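PDB 4ARU: histidine acid phosphatase from Hafnia alvei, which belongs to branch 2 of the histidine phosphatase superfamily, whose members combine an alpha/beta core with a largely helical cap. Local coordinates for residues C393-S396 against T397-L401; G53-L56 against I57-M60; A150-P153 against I154-N158. One frame throughout, in Å; residues are numbered along the deposited sequence. Where two conformers were deposited one is given.

Interaction 1 of 3, residues C393-S396 against T397-L401; sequences CPLS and TFSRL
Phe398 and Ser399 close the first turn of helix 395-405 onto the carbonyls of Pro394 and Leu395. Phe398 N lies 2.9 Å from Pro394 O, and the N-H points almost straight at it (172°); Thr397 N reaches the same oxygen only weakly. Ser399 N lies 2.8 Å from Leu395 O. Ser399 OG also approaches Leu395 O at 3.0 Å, but its proton may go elsewhere, since Ser284 OG is a hydrogen-bonding partner too. With Pro394 at the N-cap, this is a strand-to-helix junction: strand 393-394, paired with strand 348-356, runs directly into the helix. At the start of the turn, Cys393 has its SG trans to the backbone N (chi1 179°), which brings SG to 3.9 Å from Phe398 CB. On the outer side, one water joins Ser396 OG (2.7 Å) to Thr397 OG1 (2.9 Å), donating to the latter. Further out, Thr397 OG1 bonds Asp386 OD2, while Phe398 packs on Phe338 and Val350 of the sheet. Cys393 SG is tied by a disulfide to Cys384, a member of the potassium site, whose ion lies about 7 Å from the Cys393 side chain.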
loop_
_atom_site.group_PDB
_atom_site.type_symbol
_atom_site.label_atom_id
_atom_site.label_comp_id
_atom_site.label_asym_id
_atom_site.label_seq_id
_atom_site.Cartn_x
_atom_site.Cartn_y
_atom_site.Cartn_z
ATOM N N CYS A 393 19.243 8.269 -5.646
ATOM C CA CYS A 393 19.528 9.003 -4.437
ATOM C C CYS A 393 20.762 8.395 -3.779
ATOM O O CYS A 393 20.707 7.229 -3.424
ATOM C CB CYS A 393 18.319 8.862 -3.491
ATOM S SG CYS A 393 18.515 9.712 -1.906
ATOM N N PRO A 394 21.849 9.139 -3.554
ATOM C CA PRO A 394 22.991 8.545 -2.830
ATOM C C PRO A 394 22.552 7.873 -1.523
ATOM O O PRO A 394 21.750 8.426 -0.788
ATOM C CB PRO A 394 23.903 9.714 -2.492
ATOM C CG PRO A 394 23.501 10.820 -3.367
ATOM C CD PRO A 394 22.076 10.595 -3.784
ATOM N N LEU A 395 22.994 6.645 -1.284
ATOM C CA LEU A 395 22.576 5.929 -0.084
ATOM C C LEU A 395 22.927 6.734 1.173
ATOM O O LEU A 395 22.141 6.763 2.123
ATOM C CB LEU A 395 23.247 4.550 -0.006
ATOM C CG LEU A 395 22.946 3.770 1.284
ATOM C CD1 LEU A 395 21.467 3.493 1.416
ATOM C CD2 LEU A 395 23.734 2.484 1.302
ATOM N N SER A 396 24.077 7.402 1.176
ATOM C CA SER A 396 24.501 8.179 2.333
ATOM C C SER A 396 23.476 9.279 2.614
ATOM O O SER A 396 23.155 9.566 3.770
ATOM C CB SER A 396 25.894 8.728 2.077
ATOM O OG SER A 396 26.020 9.403 0.817
ATOM N N THR A 397 22.898 9.868 1.584
ATOM C CA THR A 397 21.843 10.846 1.789
ATOM C C THR A 397 20.534 10.183 2.219
ATOM O O THR A 397 19.850 10.650 3.141
ATOM C CB THR A 397 21.618 11.711 0.520
ATOM O OG1 THR A 397 22.835 12.333 0.191
ATOM C CG2 THR A 397 20.478 12.723 0.767
ATOM N N PHE A 398 20.139 9.106 1.550
ATOM C CA PHE A 398 18.920 8.365 1.887
ATOM C C PHE A 398 18.950 8.006 3.370
ATOM O O PHE A 398 17.931 8.205 4.076
ATOM C CB PHE A 398 18.844 7.104 1.040
ATOM C CG PHE A 398 17.598 6.288 1.276
ATOM C CD1 PHE A 398 16.411 6.601 0.611
ATOM C CD2 PHE A 398 17.608 5.192 2.121
ATOM C CE1 PHE A 398 15.268 5.890 0.818
ATOM C CE2 PHE A 398 16.460 4.487 2.357
ATOM C CZ PHE A 398 15.302 4.803 1.684
ATOM N N SER A 399 20.072 7.495 3.854
ATOM C CA SER A 399 20.224 7.123 5.266
ATOM C C SER A 399 19.957 8.275 6.192
ATOM O O SER A 399 19.330 8.127 7.223
ATOM C CB SER A 399 21.615 6.593 5.534
ATOM O OG SER A 399 21.814 5.392 4.798
ATOM N N ARG A 400 20.445 9.453 5.817
ATOM C CA ARG A 400 20.318 10.624 6.702
ATOM C C ARG A 400 18.852 11.058 6.708
ATOM O O ARG A 400 18.281 11.383 7.769
ATOM C CB ARG A 400 21.238 11.781 6.239
ATOM C CG ARG A 400 21.291 12.919 7.251
ATOM C CD ARG A 400 22.114 12.531 8.459
ATOM N NE ARG A 400 23.568 12.568 8.244
ATOM C CZ ARG A 400 24.369 13.609 8.513
ATOM N NH1 ARG A 400 23.876 14.756 8.987
ATOM N NH2 ARG A 400 25.685 13.506 8.289
ATOM N N LEU A 401 18.196 11.009 5.556
ATOM C CA LEU A 401 16.775 11.301 5.476
ATOM C C LEU A 401 15.923 10.367 6.358
ATOM O O LEU A 401 15.009 10.811 7.092
ATOM C CB LEU A 401 16.281 11.288 4.043
ATOM C CG LEU A 401 16.825 12.372 3.133
ATOM C CD1 LEU A 401 16.317 12.088 1.735
ATOM C CD2 LEU A 401 16.334 13.746 3.570
HETATM O O HOH W 1 25.596 12.016 0.994
#

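Interaction 2 of 3, residues G53-L56 against I57-M60; sequences GEHL and ISLM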
loop_
_atom_site.group_PDB
_atom_site.type_symbol
_atom_site.label_atom_id
_atom_site.label_comp_id
_atom_site.label_asym_id
_atom_site.label_seq_id
_atom_site.Cartn_x
_atom_site.Cartn_y
_atom_site.Cartn_z
ATOM N N GLY A 53 -7.060 -13.083 -6.562
ATOM C CA GLY A 53 -6.071 -12.206 -5.987
ATOM C C GLY A 53 -4.702 -12.875 -5.930
ATOM O O GLY A 53 -3.656 -12.264 -6.207
ATOM N N GLU A 54 -4.699 -14.135 -5.496
ATOM C CA GLU A 54 -3.447 -14.877 -5.478
ATOM C C GLU A 54 -2.840 -15.004 -6.844
ATOM O O GLU A 54 -1.624 -14.811 -7.041
ATOM C CB GLU A 54 -3.677 -16.248 -4.844
ATOM C CG GLU A 54 -3.989 -16.203 -3.370
ATOM C CD GLU A 54 -4.439 -17.561 -2.837
ATOM O OE1 GLU A 54 -5.596 -17.968 -3.038
ATOM O OE2 GLU A 54 -3.615 -18.272 -2.208
ATOM N N HIS A 55 -3.660 -15.342 -7.820
ATOM C CA HIS A 55 -3.196 -15.455 -9.219
ATOM C C HIS A 55 -2.572 -14.139 -9.690
ATOM O O HIS A 55 -1.502 -14.099 -10.275
ATOM C CB HIS A 55 -4.326 -15.898 -10.123
ATOM C CG HIS A 55 -3.950 -15.921 -11.565
ATOM N ND1 HIS A 55 -2.945 -16.726 -12.074
ATOM C CD2 HIS A 55 -4.382 -15.161 -12.595
ATOM C CE1 HIS A 55 -2.823 -16.489 -13.374
ATOM N NE2 HIS A 55 -3.691 -15.556 -13.711
ATOM N N LEU A 56 -3.266 -13.055 -9.413
ATOM C CA LEU A 56 -2.790 -11.736 -9.798
ATOM C C LEU A 56 -1.473 -11.389 -9.151
ATOM O O LEU A 56 -0.633 -10.762 -9.801
ATOM C CB LEU A 56 -3.890 -10.672 -9.544
ATOM C CG LEU A 56 -5.103 -10.702 -10.482
ATOM C CD1 LEU A 56 -6.230 -9.882 -9.913
ATOM C CD2 LEU A 56 -4.731 -10.209 -11.868
ATOM N N ILE A 57 -1.264 -11.748 -7.881
ATOM C CA ILE A 57 0.030 -11.566 -7.246
ATOM C C ILE A 57 1.077 -12.428 -7.911
ATOM O O ILE A 57 2.211 -11.954 -8.120
ATOM C CB ILE A 57 -0.039 -11.869 -5.747
ATOM C CG1 ILE A 57 -0.906 -10.864 -5.027
ATOM C CG2 ILE A 57 1.371 -11.912 -5.132
ATOM C CD1 ILE A 57 -0.409 -9.423 -5.011
ATOM N N SER A 58 0.746 -13.680 -8.249
ATOM C CA SER A 58 1.731 -14.525 -8.943
ATOM C C SER A 58 2.141 -13.918 -10.290
ATOM O O SER A 58 3.302 -14.033 -10.665
ATOM C CB SER A 58 1.216 -15.951 -9.120
ATOM O OG SER A 58 0.292 -16.055 -10.184
ATOM N N LEU A 59 1.207 -13.236 -10.972
ATOM C CA LEU A 59 1.564 -12.583 -12.252
ATOM C C LEU A 59 2.628 -11.496 -11.956
ATOM O O LEU A 59 3.612 -11.353 -12.712
ATOM C CB LEU A 59 0.327 -11.989 -12.975
ATOM C CG LEU A 59 -0.667 -13.005 -13.473
ATOM C CD1 LEU A 59 -1.856 -12.271 -14.119
ATOM C CD2 LEU A 59 -0.067 -13.996 -14.460
ATOM N N MET A 60 2.453 -10.725 -10.900
ATOM C CA MET A 60 3.476 -9.767 -10.457
ATOM C C MET A 60 4.802 -10.454 -10.134
ATOM O O MET A 60 5.861 -9.965 -10.534
ATOM C CB MET A 60 3.009 -8.923 -9.271
ATOM C CG MET A 60 1.913 -7.944 -9.633
ATOM S SD MET A 60 2.535 -6.507 -10.531
ATOM C CE MET A 60 3.285 -5.524 -9.231
#
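Gly53 and Ile57 begin the series of backbone bonds that runs through this part of helix 51-70: Ile57 N lies 3.0 Å from Gly53 O. The Ile57 side chain passes that carbonyl and continues to Thr98 and Ala101, so this side of the helix faces helix 93-106. At the next residue, Ser58 N sits 2.9 Å from Glu54 O, while the Glu54 side chain turns from the following segment and lies against Lys97 and Ile49. His55 takes part through both its carbonyl and its ring. Its carbonyl oxygen receives Leu59 N in the carbonyl plane at 2.9 Å, and in the conformer given it also receives Ser58 OG at 2.7 Å. A chi1 of 78° swings that hydroxyl back over the preceding turn; because Ser58 was deposited in two conformers, this second bond may be only partly populated. The His55 ring, with CG trans to the backbone N (chi1 175°), extends along the helix toward Leu59. Leu59 CG lies over one ring face, 4.2 Å from the centroid and 23° off the normal, as a CH-pi contact displaced toward the ring rim. Leu59 CD1 reaches His55 NE2 at 3.8 Å. Leu56 completes the segment: its CD2 meets Leu59 CD1 at 4.2 Å, and its oxygen lies 3.3 Å from Met60 N while also accepting Gln357 NE2. Leu59 is thus shared by two residues of the preceding turn, an imidazole face and a leucine methyl. The chemistry implies that regular i to i+4 bonding sets the spacing, whereas dispersion between Leu59 and the ring would limit how freely His55 rotates.

Interaction 3 of 3, residues A150-P153 against I154-N158; sequences AGTP and IETLN
The flat carbonyl group of Pro153 takes two bonds from Thr156, arriving at different angles to its plane. Thr156 OG1 donates within the carbonyl plane at 2.8 Å. Thr156 N comes from above that plane, 46° out of it, at 3.0 Å from the same oxygen. A chi1 of 72° sets Thr156 OG1 between its own backbone N and carbonyl carbon and so brings the hydroxyl to the acceptor that the amide already reaches through the 3-10 turn. The hydroxyl is itself an acceptor: Thr152 OG1, turned trans to its backbone N (chi1 -160°), donates to Thr156 OG1 at 3.3 Å. The result is a relay from Thr152 through Thr156 to Pro153 O, in which each bond would polarise the next. The backbone here forms a 3-10 turn over residues 154-156, set in the loop between helices 139-150 and 162-172, and Leu157 N repeats the pattern by bonding Ile154 O at 2.9 Å. Gly151, with positive phi, lets the chain leave helix 139-150 just before the turn. On the inner side Ile154 CD1 is modelled very close to Ala150 CB; as Ile154 has two conformers, the tightness of that approach is doubtful. Ile154 also touches Val146. Beyond them, Ala150 and Leu157 both rest on Leu259 of helix 243-262, and Ala150 O accepts Arg160 NH2.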
loop_
_atom_site.group_PDB
_atom_site.type_symbol
_atom_site.label_atom_id
_atom_site.label_comp_id
_atom_site.label_asym_id
_atom_site.label_seq_id
_atom_site.Cartn_x
_atom_site.Cartn_y
_atom_site.Cartn_z
ATOM N N ALA A 150 -4.615 18.465 5.926
ATOM C CA ALA A 150 -5.796 18.838 5.131
ATOM C C ALA A 150 -5.729 20.310 4.702
ATOM O O ALA A 150 -6.269 20.661 3.652
ATOM C CB ALA A 150 -7.068 18.623 5.934
ATOM N N GLY A 151 -5.078 21.160 5.481
ATOM C CA GLY A 151 -5.020 22.597 5.170
ATOM C C GLY A 151 -6.255 23.357 5.577
ATOM O O GLY A 151 -6.381 24.534 5.263
ATOM N N THR A 152 -7.172 22.698 6.291
ATOM C CA THR A 152 -8.466 23.276 6.662
ATOM C C THR A 152 -9.013 22.445 7.831
ATOM O O THR A 152 -8.665 21.277 7.960
ATOM C CB THR A 152 -9.419 23.300 5.428
ATOM O OG1 THR A 152 -10.481 24.236 5.617
ATOM C CG2 THR A 152 -9.988 21.936 5.124
ATOM N N PRO A 153 -9.882 23.025 8.670
ATOM C CA PRO A 153 -10.489 22.216 9.717
ATOM C C PRO A 153 -11.178 21.004 9.130
ATOM O O PRO A 153 -11.890 21.050 8.116
ATOM C CB PRO A 153 -11.482 23.193 10.359
ATOM C CG PRO A 153 -10.841 24.519 10.191
ATOM C CD PRO A 153 -10.257 24.445 8.809
ATOM N N ILE A 154 -10.982 19.855 9.751
ATOM C CA ILE A 154 -11.473 18.597 9.191
ATOM C C ILE A 154 -12.978 18.558 9.098
ATOM O O ILE A 154 -13.512 17.918 8.189
ATOM C CB ILE A 154 -10.982 17.344 9.967
ATOM C CG1 ILE A 154 -9.515 17.124 9.697
ATOM C CG2 ILE A 154 -11.731 16.088 9.534
ATOM C CD1 ILE A 154 -9.152 17.201 8.236
ATOM N N GLU A 155 -13.673 19.266 9.997
ATOM C CA GLU A 155 -15.140 19.320 9.996
ATOM C C GLU A 155 -15.694 19.874 8.670
ATOM O O GLU A 155 -16.868 19.678 8.341
ATOM C CB GLU A 155 -15.650 20.158 11.166
ATOM C CG GLU A 155 -15.513 19.525 12.576
ATOM C CD GLU A 155 -14.082 19.435 13.135
ATOM O OE1 GLU A 155 -13.127 20.023 12.544
ATOM O OE2 GLU A 155 -13.899 18.768 14.183
ATOM N N THR A 156 -14.828 20.557 7.920
ATOM C CA THR A 156 -15.222 21.175 6.645
ATOM C C THR A 156 -14.792 20.378 5.418
ATOM O O THR A 156 -14.978 20.805 4.287
ATOM C CB THR A 156 -14.694 22.643 6.527
ATOM O OG1 THR A 156 -13.270 22.664 6.318
ATOM C CG2 THR A 156 -15.045 23.475 7.729
ATOM N N LEU A 157 -14.212 19.203 5.632
ATOM C CA LEU A 157 -13.588 18.456 4.525
ATOM C C LEU A 157 -14.551 18.105 3.398
ATOM O O LEU A 157 -14.139 18.070 2.235
ATOM C CB LEU A 157 -12.961 17.176 5.057
ATOM C CG LEU A 157 -12.049 16.423 4.093
ATOM C CD1 LEU A 157 -10.782 17.198 3.808
ATOM C CD2 LEU A 157 -11.720 15.041 4.603
ATOM N N ASN A 158 -15.819 17.817 3.694
ATOM C CA ASN A 158 -16.711 17.405 2.619
ATOM C C ASN A 158 -16.824 18.505 1.552
ATOM O O ASN A 158 -17.129 18.208 0.395
ATOM C CB ASN A 158 -18.146 17.129 3.095
ATOM C CG ASN A 158 -18.260 15.898 3.986
ATOM O OD1 ASN A 158 -17.265 15.222 4.273
ATOM N ND2 ASN A 158 -19.507 15.595 4.367
#

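How the interactions relate
Along the chain the order is interaction 2, then interaction 3, then interaction 1, and all three are separate local contacts. Their centres lie 33 Å (1 and 2), 34 Å (1 and 3) and 38 Å (2 and 3) apart, with nearest atoms never closer than about 19 Å. Interactions 1 and 2 belong to the sheet-containing part of the fold: 393-401 begins with the short strand 393-394, paired with 348-356 in the mixed sheet, and runs into helix 395-405, and 53-60 lies in a helix packed against helix 93-106. Interaction 3 sits across the chain's centre from interaction 2, among helices 139-150, 213-229 and 243-262. The three sample both sheet-based core and helical region, each confined to its own turn.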